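Local atomic coordinates of BtGH115A (Bacteroides thetaiotaomicron, PDB entry 5BY3), a protein that probably removes 4-O-methyl-glucuronic acid decorations from arabinogalactans as a family GH115 alpha-glucuronidase. Residues 365-377 and 413-426. Sequence-based numbering, arbitrary orientation.
Sequences WCDDNYGYIRHFP and LIYQQMKQAYDQGI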
loop_
_atom_site.group_PDB
_atom_site.type_symbol
_atom_site.label_atom_id
_atom_site.label_comp_id
_atom_site.label_asym_id
_atom_site.label_seq_id
_atom_site.Cartn_x
_atom_site.Cartn_y
_atom_site.Cartn_z
ATOM N N TRP A 365 11.493 -5.148 7.503
ATOM C CA TRP A 365 11.837 -5.475 6.126
ATOM C C TRP A 365 11.149 -4.541 5.125
ATOM O O TRP A 365 10.148 -3.873 5.444
ATOM C CB TRP A 365 11.579 -6.961 5.879
ATOM C CG TRP A 365 12.146 -7.772 7.018
ATOM C CD1 TRP A 365 11.453 -8.528 7.933
ATOM C CD2 TRP A 365 13.529 -7.842 7.404
ATOM N NE1 TRP A 365 12.319 -9.091 8.843
ATOM C CE2 TRP A 365 13.600 -8.689 8.544
ATOM C CE3 TRP A 365 14.712 -7.288 6.890
ATOM C CZ2 TRP A 365 14.813 -8.995 9.170
ATOM C CZ3 TRP A 365 15.923 -7.596 7.523
ATOM C CH2 TRP A 365 15.959 -8.429 8.643
ATOM N N CYS A 366 11.725 -4.471 3.932
ATOM C CA CYS A 366 11.268 -3.535 2.921
ATOM C C CYS A 366 10.932 -4.211 1.610
ATOM O O CYS A 366 11.558 -5.201 1.260
ATOM C CB CYS A 366 12.346 -2.495 2.696
ATOM S SG CYS A 366 12.442 -1.455 4.143
ATOM N N ASP A 367 9.938 -3.682 0.891
ATOM C CA ASP A 367 9.689 -4.134 -0.476
ATOM C C ASP A 367 10.674 -3.386 -1.382
ATOM O O ASP A 367 11.384 -2.540 -0.888
ATOM C CB ASP A 367 8.227 -3.905 -0.865
ATOM C CG ASP A 367 7.908 -2.431 -1.219
ATOM O OD1 ASP A 367 8.779 -1.513 -1.156
ATOM O OD2 ASP A 367 6.752 -2.202 -1.592
ATOM N N ASP A 368 10.699 -3.683 -2.689
ATOM C CA ASP A 368 11.682 -3.101 -3.604
ATOM C C ASP A 368 11.115 -1.848 -4.289
ATOM O O ASP A 368 11.527 -1.473 -5.382
ATOM C CB ASP A 368 12.089 -4.158 -4.631
ATOM C CG ASP A 368 10.912 -4.619 -5.545
ATOM O OD1 ASP A 368 9.729 -4.255 -5.322
ATOM O OD2 ASP A 368 11.190 -5.351 -6.523
ATOM N N ASN A 369 10.135 -1.242 -3.633
ATOM C CA ASN A 369 9.443 -0.059 -4.089
ATOM C C ASN A 369 8.366 -0.339 -5.123
ATOM O O ASN A 369 7.591 0.568 -5.450
ATOM C CB ASN A 369 10.420 1.027 -4.596
ATOM C CG ASN A 369 11.627 1.225 -3.677
ATOM O OD1 ASN A 369 12.784 1.116 -4.124
ATOM N ND2 ASN A 369 11.371 1.513 -2.411
ATOM N N TYR A 370 8.328 -1.570 -5.649
ATOM C CA TYR A 370 7.296 -1.964 -6.601
ATOM C C TYR A 370 6.456 -3.116 -6.064
ATOM O O TYR A 370 5.851 -3.886 -6.832
ATOM C CB TYR A 370 7.898 -2.187 -7.982
ATOM C CG TYR A 370 8.604 -0.939 -8.542
ATOM C CD1 TYR A 370 9.814 -0.487 -8.016
ATOM C CD2 TYR A 370 8.041 -0.191 -9.602
ATOM C CE1 TYR A 370 10.435 0.655 -8.518
ATOM C CE2 TYR A 370 8.661 0.963 -10.113
ATOM C CZ TYR A 370 9.844 1.377 -9.570
ATOM O OH TYR A 370 10.451 2.499 -10.049
ATOM N N GLY A 371 6.363 -3.198 -4.733
ATOM C CA GLY A 371 5.449 -4.133 -4.071
ATOM C C GLY A 371 5.924 -5.585 -3.998
ATOM O O GLY A 371 5.115 -6.508 -3.748
ATOM N N TYR A 372 7.229 -5.788 -4.228
ATOM C CA TYR A 372 7.895 -7.082 -3.992
ATOM C C TYR A 372 8.833 -7.045 -2.802
ATOM O O TYR A 372 9.913 -6.425 -2.846
ATOM C CB TYR A 372 8.652 -7.540 -5.232
ATOM C CG TYR A 372 7.757 -7.671 -6.444
ATOM C CD1 TYR A 372 6.892 -8.778 -6.595
ATOM C CD2 TYR A 372 7.738 -6.664 -7.435
ATOM C CE1 TYR A 372 6.071 -8.909 -7.724
ATOM C CE2 TYR A 372 6.909 -6.780 -8.541
ATOM C CZ TYR A 372 6.083 -7.891 -8.682
ATOM O OH TYR A 372 5.312 -7.982 -9.814
ATOM N N ILE A 373 8.406 -7.704 -1.730
ATOM C CA ILE A 373 9.176 -7.769 -0.457
ATOM C C ILE A 373 10.579 -8.372 -0.655
ATOM O O ILE A 373 10.704 -9.495 -1.169
ATOM C CB ILE A 373 8.354 -8.492 0.640
ATOM C CG1 ILE A 373 7.116 -7.648 0.930
ATOM C CG2 ILE A 373 9.168 -8.674 1.919
ATOM C CD1 ILE A 373 6.049 -8.300 1.795
ATOM N N ARG A 374 11.625 -7.625 -0.268
ATOM C CA ARG A 374 13.022 -8.098 -0.480
ATOM C C ARG A 374 13.451 -9.221 0.508
ATOM O O ARG A 374 14.192 -10.132 0.141
ATOM C CB ARG A 374 14.039 -6.950 -0.498
ATOM C CG ARG A 374 13.926 -5.989 -1.689
ATOM C CD ARG A 374 15.321 -5.496 -2.059
ATOM N NE ARG A 374 15.366 -4.647 -3.236
ATOM C CZ ARG A 374 15.707 -5.049 -4.450
ATOM N NH1 ARG A 374 16.039 -6.330 -4.686
ATOM N NH2 ARG A 374 15.716 -4.174 -5.440
ATOM N N HIS A 375 12.972 -9.171 1.751
ATOM C CA HIS A 375 13.448 -10.142 2.725
ATOM C C HIS A 375 12.382 -10.616 3.680
ATOM O O HIS A 375 11.663 -9.808 4.291
ATOM C CB HIS A 375 14.676 -9.618 3.500
ATOM C CG HIS A 375 15.234 -10.612 4.465
ATOM N ND1 HIS A 375 16.225 -11.502 4.119
ATOM C CD2 HIS A 375 14.902 -10.893 5.750
ATOM C CE1 HIS A 375 16.495 -12.275 5.156
ATOM N NE2 HIS A 375 15.698 -11.934 6.154
ATOM N N PHE A 376 12.317 -11.938 3.793
ATOM C CA PHE A 376 11.485 -12.654 4.764
ATOM C C PHE A 376 12.321 -13.222 5.934
ATOM O O PHE A 376 13.415 -13.761 5.698
ATOM C CB PHE A 376 10.708 -13.757 4.045
ATOM C CG PHE A 376 9.727 -13.237 3.048
ATOM C CD1 PHE A 376 10.118 -13.001 1.717
ATOM C CD2 PHE A 376 8.405 -12.931 3.438
ATOM C CE1 PHE A 376 9.204 -12.488 0.789
ATOM C CE2 PHE A 376 7.507 -12.407 2.518
ATOM C CZ PHE A 376 7.903 -12.208 1.183
ATOM N N PRO A 377 11.804 -13.111 7.188
ATOM C CA PRO A 377 12.596 -13.435 8.391
ATOM C C PRO A 377 13.032 -14.877 8.404
ATOM O O PRO A 377 12.198 -15.769 8.173
ATOM C CB PRO A 377 11.630 -13.189 9.558
ATOM C CG PRO A 377 10.453 -12.483 8.979
ATOM C CD PRO A 377 10.393 -12.834 7.529
ATOM N N LEU A 413 -1.655 -8.550 -6.070
ATOM C CA LEU A 413 -0.227 -8.595 -5.817
ATOM C C LEU A 413 0.002 -8.134 -4.375
ATOM O O LEU A 413 0.813 -8.736 -3.637
ATOM C CB LEU A 413 0.562 -7.786 -6.857
ATOM C CG LEU A 413 2.004 -7.344 -6.499
ATOM C CD1 LEU A 413 2.977 -8.532 -6.493
ATOM C CD2 LEU A 413 2.477 -6.219 -7.414
ATOM N N ILE A 414 -0.723 -7.091 -3.977
ATOM C CA ILE A 414 -0.679 -6.657 -2.623
ATOM C C ILE A 414 -1.063 -7.880 -1.787
ATOM O O ILE A 414 -0.271 -8.292 -0.921
ATOM C CB ILE A 414 -1.578 -5.429 -2.369
ATOM C CG1 ILE A 414 -1.068 -4.232 -3.170
ATOM C CG2 ILE A 414 -1.691 -5.072 -0.867
ATOM C CD1 ILE A 414 -2.133 -3.147 -3.223
ATOM N N TYR A 415 -2.235 -8.469 -2.069
ATOM C CA TYR A 415 -2.690 -9.647 -1.344
ATOM C C TYR A 415 -1.616 -10.711 -1.215
ATOM O O TYR A 415 -1.267 -11.075 -0.080
ATOM C CB TYR A 415 -3.908 -10.303 -1.959
ATOM C CG TYR A 415 -4.323 -11.520 -1.160
ATOM C CD1 TYR A 415 -4.818 -11.376 0.125
ATOM C CD2 TYR A 415 -4.172 -12.827 -1.668
ATOM C CE1 TYR A 415 -5.151 -12.482 0.905
ATOM C CE2 TYR A 415 -4.539 -13.959 -0.907
ATOM C CZ TYR A 415 -5.028 -13.764 0.382
ATOM O OH TYR A 415 -5.408 -14.818 1.174
ATOM N N GLN A 416 -1.093 -11.205 -2.352
ATOM C CA GLN A 416 -0.209 -12.351 -2.281
ATOM C C GLN A 416 1.119 -12.088 -1.562
ATOM O O GLN A 416 1.646 -12.987 -0.908
ATOM C CB GLN A 416 -0.049 -13.078 -3.617
ATOM C CG GLN A 416 1.166 -12.719 -4.463
ATOM C CD GLN A 416 2.487 -13.394 -4.082
ATOM O OE1 GLN A 416 2.563 -14.561 -3.684
ATOM N NE2 GLN A 416 3.546 -12.642 -4.241
ATOM N N GLN A 417 1.647 -10.881 -1.692
ATOM C CA GLN A 417 2.863 -10.530 -1.030
ATOM C C GLN A 417 2.651 -10.393 0.466
ATOM O O GLN A 417 3.474 -10.886 1.242
ATOM C CB GLN A 417 3.480 -9.265 -1.625
ATOM C CG GLN A 417 4.226 -9.489 -2.950
ATOM C CD GLN A 417 5.487 -10.334 -2.765
ATOM O OE1 GLN A 417 5.622 -11.422 -3.358
ATOM N NE2 GLN A 417 6.415 -9.844 -1.914
HETATM N N MSE A 418 1.543 -9.765 0.861
HETATM C CA MSE A 418 1.320 -9.402 2.263
HETATM C C MSE A 418 0.817 -10.588 3.048
HETATM O O MSE A 418 1.138 -10.722 4.225
HETATM C CB MSE A 418 0.374 -8.201 2.484
HETATM C CG MSE A 418 0.902 -6.902 1.921
HETATM SE SE MSE A 418 2.672 -6.399 2.606
HETATM C CE MSE A 418 2.160 -6.246 4.505
ATOM N N LYS A 419 0.011 -11.430 2.417
ATOM C CA LYS A 419 -0.359 -12.731 2.983
ATOM C C LYS A 419 0.920 -13.540 3.254
ATOM O O LYS A 419 1.120 -14.027 4.375
ATOM C CB LYS A 419 -1.317 -13.478 2.048
ATOM C CG LYS A 419 -1.515 -14.953 2.322
ATOM C CD LYS A 419 -2.636 -15.216 3.319
ATOM C CE LYS A 419 -2.786 -16.710 3.595
ATOM N NZ LYS A 419 -3.744 -16.924 4.715
ATOM N N GLN A 420 1.793 -13.635 2.258
ATOM C CA GLN A 420 3.061 -14.305 2.461
ATOM C C GLN A 420 3.844 -13.686 3.611
ATOM O O GLN A 420 4.361 -14.419 4.449
ATOM C CB GLN A 420 3.893 -14.404 1.185
ATOM C CG GLN A 420 5.044 -15.410 1.294
ATOM C CD GLN A 420 5.600 -15.818 -0.053
ATOM O OE1 GLN A 420 6.090 -14.980 -0.810
ATOM N NE2 GLN A 420 5.535 -17.107 -0.360
ATOM N N ALA A 421 3.888 -12.358 3.682
ATOM C CA ALA A 421 4.569 -11.664 4.775
ATOM C C ALA A 421 4.056 -12.080 6.167
ATOM O O ALA A 421 4.862 -12.389 7.064
ATOM C CB ALA A 421 4.478 -10.153 4.593
ATOM N N TYR A 422 2.731 -12.112 6.352
ATOM C CA TYR A 422 2.205 -12.546 7.635
ATOM C C TYR A 422 2.565 -14.009 7.934
ATOM O O TYR A 422 3.035 -14.332 9.042
ATOM C CB TYR A 422 0.720 -12.299 7.734
ATOM C CG TYR A 422 0.111 -12.582 9.105
ATOM C CD1 TYR A 422 -0.007 -11.570 10.060
ATOM C CD2 TYR A 422 -0.372 -13.868 9.434
ATOM C CE1 TYR A 422 -0.581 -11.824 11.311
ATOM C CE2 TYR A 422 -0.958 -14.127 10.667
ATOM C CZ TYR A 422 -1.055 -13.110 11.597
ATOM O OH TYR A 422 -1.629 -13.373 12.807
ATOM N N ASP A 423 2.366 -14.867 6.944
ATOM C CA ASP A 423 2.648 -16.291 7.071
ATOM C C ASP A 423 4.154 -16.552 7.374
ATOM O O ASP A 423 4.515 -17.413 8.180
ATOM C CB ASP A 423 2.203 -17.025 5.792
ATOM C CG ASP A 423 0.686 -17.245 5.709
ATOM O OD1 ASP A 423 -0.060 -16.952 6.676
ATOM O OD2 ASP A 423 0.235 -17.752 4.649
ATOM N N GLN A 424 5.024 -15.779 6.746
ATOM C CA GLN A 424 6.441 -15.862 7.052
ATOM C C GLN A 424 6.814 -15.143 8.349
ATOM O O GLN A 424 7.983 -14.965 8.630
ATOM C CB GLN A 424 7.309 -15.386 5.878
ATOM C CG GLN A 424 7.182 -16.212 4.590
ATOM C CD GLN A 424 7.558 -17.680 4.741
ATOM O OE1 GLN A 424 6.839 -18.577 4.283
ATOM N NE2 GLN A 424 8.677 -17.930 5.389
ATOM N N GLY A 425 5.832 -14.746 9.146
ATOM C CA GLY A 425 6.129 -14.225 10.469
ATOM C C GLY A 425 6.378 -12.728 10.583
ATOM O O GLY A 425 6.823 -12.273 11.640
ATOM N N ILE A 426 6.083 -11.957 9.524
ATOM C CA ILE A 426 6.108 -10.479 9.631
ATOM C C ILE A 426 4.744 -10.033 10.204
ATOM O O ILE A 426 3.777 -9.860 9.450
ATOM C CB ILE A 426 6.437 -9.794 8.287
ATOM C CG1 ILE A 426 7.791 -10.281 7.771
ATOM C CG2 ILE A 426 6.372 -8.274 8.417
ATOM C CD1 ILE A 426 8.237 -9.783 6.403
#
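The ring of F376 meets the last turns of helix 411-423 edge-on: CE2 lies 3.8 Å from A421 CA, near the ring plane. The small A421 lets the ring come this close to the helix backbone, while just past the helix Q424 offers its aliphatic CB, 3.6 Å from F376 CD2, its amide plane almost perpendicular (88°) to the ring. I373 CG2 lies over one face of the F376 ring, toward its rim. The other branch of I373 reaches the helix, because CG1 lies anti to the carbonyl carbon (chi1 -64°) and the nearly straight chain beyond it sets CD1 3.7 Å from A421 CB and near SE of M418, a selenomethionine. The contact lies in the eight-stranded parallel barrel of a TIM-barrel family: the loop after strand 362-366 packs on the helix following the neighbouring strand, 388-393. L413 CD1 presses obliquely on the ring of Y372, 3.4 Å from CE1, while the Y372 hydroxyl is hydrogen-bonded to N739 OD1. Q417 CG lies 3.2 Å from O of G371, whose positive phi suits glycine, and the bent Q417 chain lies against I373. D368 OD1 shapes the loop, accepting the backbone N of Y370 and of Y372 from opposite faces of the carboxylate. A Schellman motif closes the helix, G425 supplying the positive phi, and I426 CG1 packs 3.7 Å from P377 CD, its CD1 meeting W365 CD1.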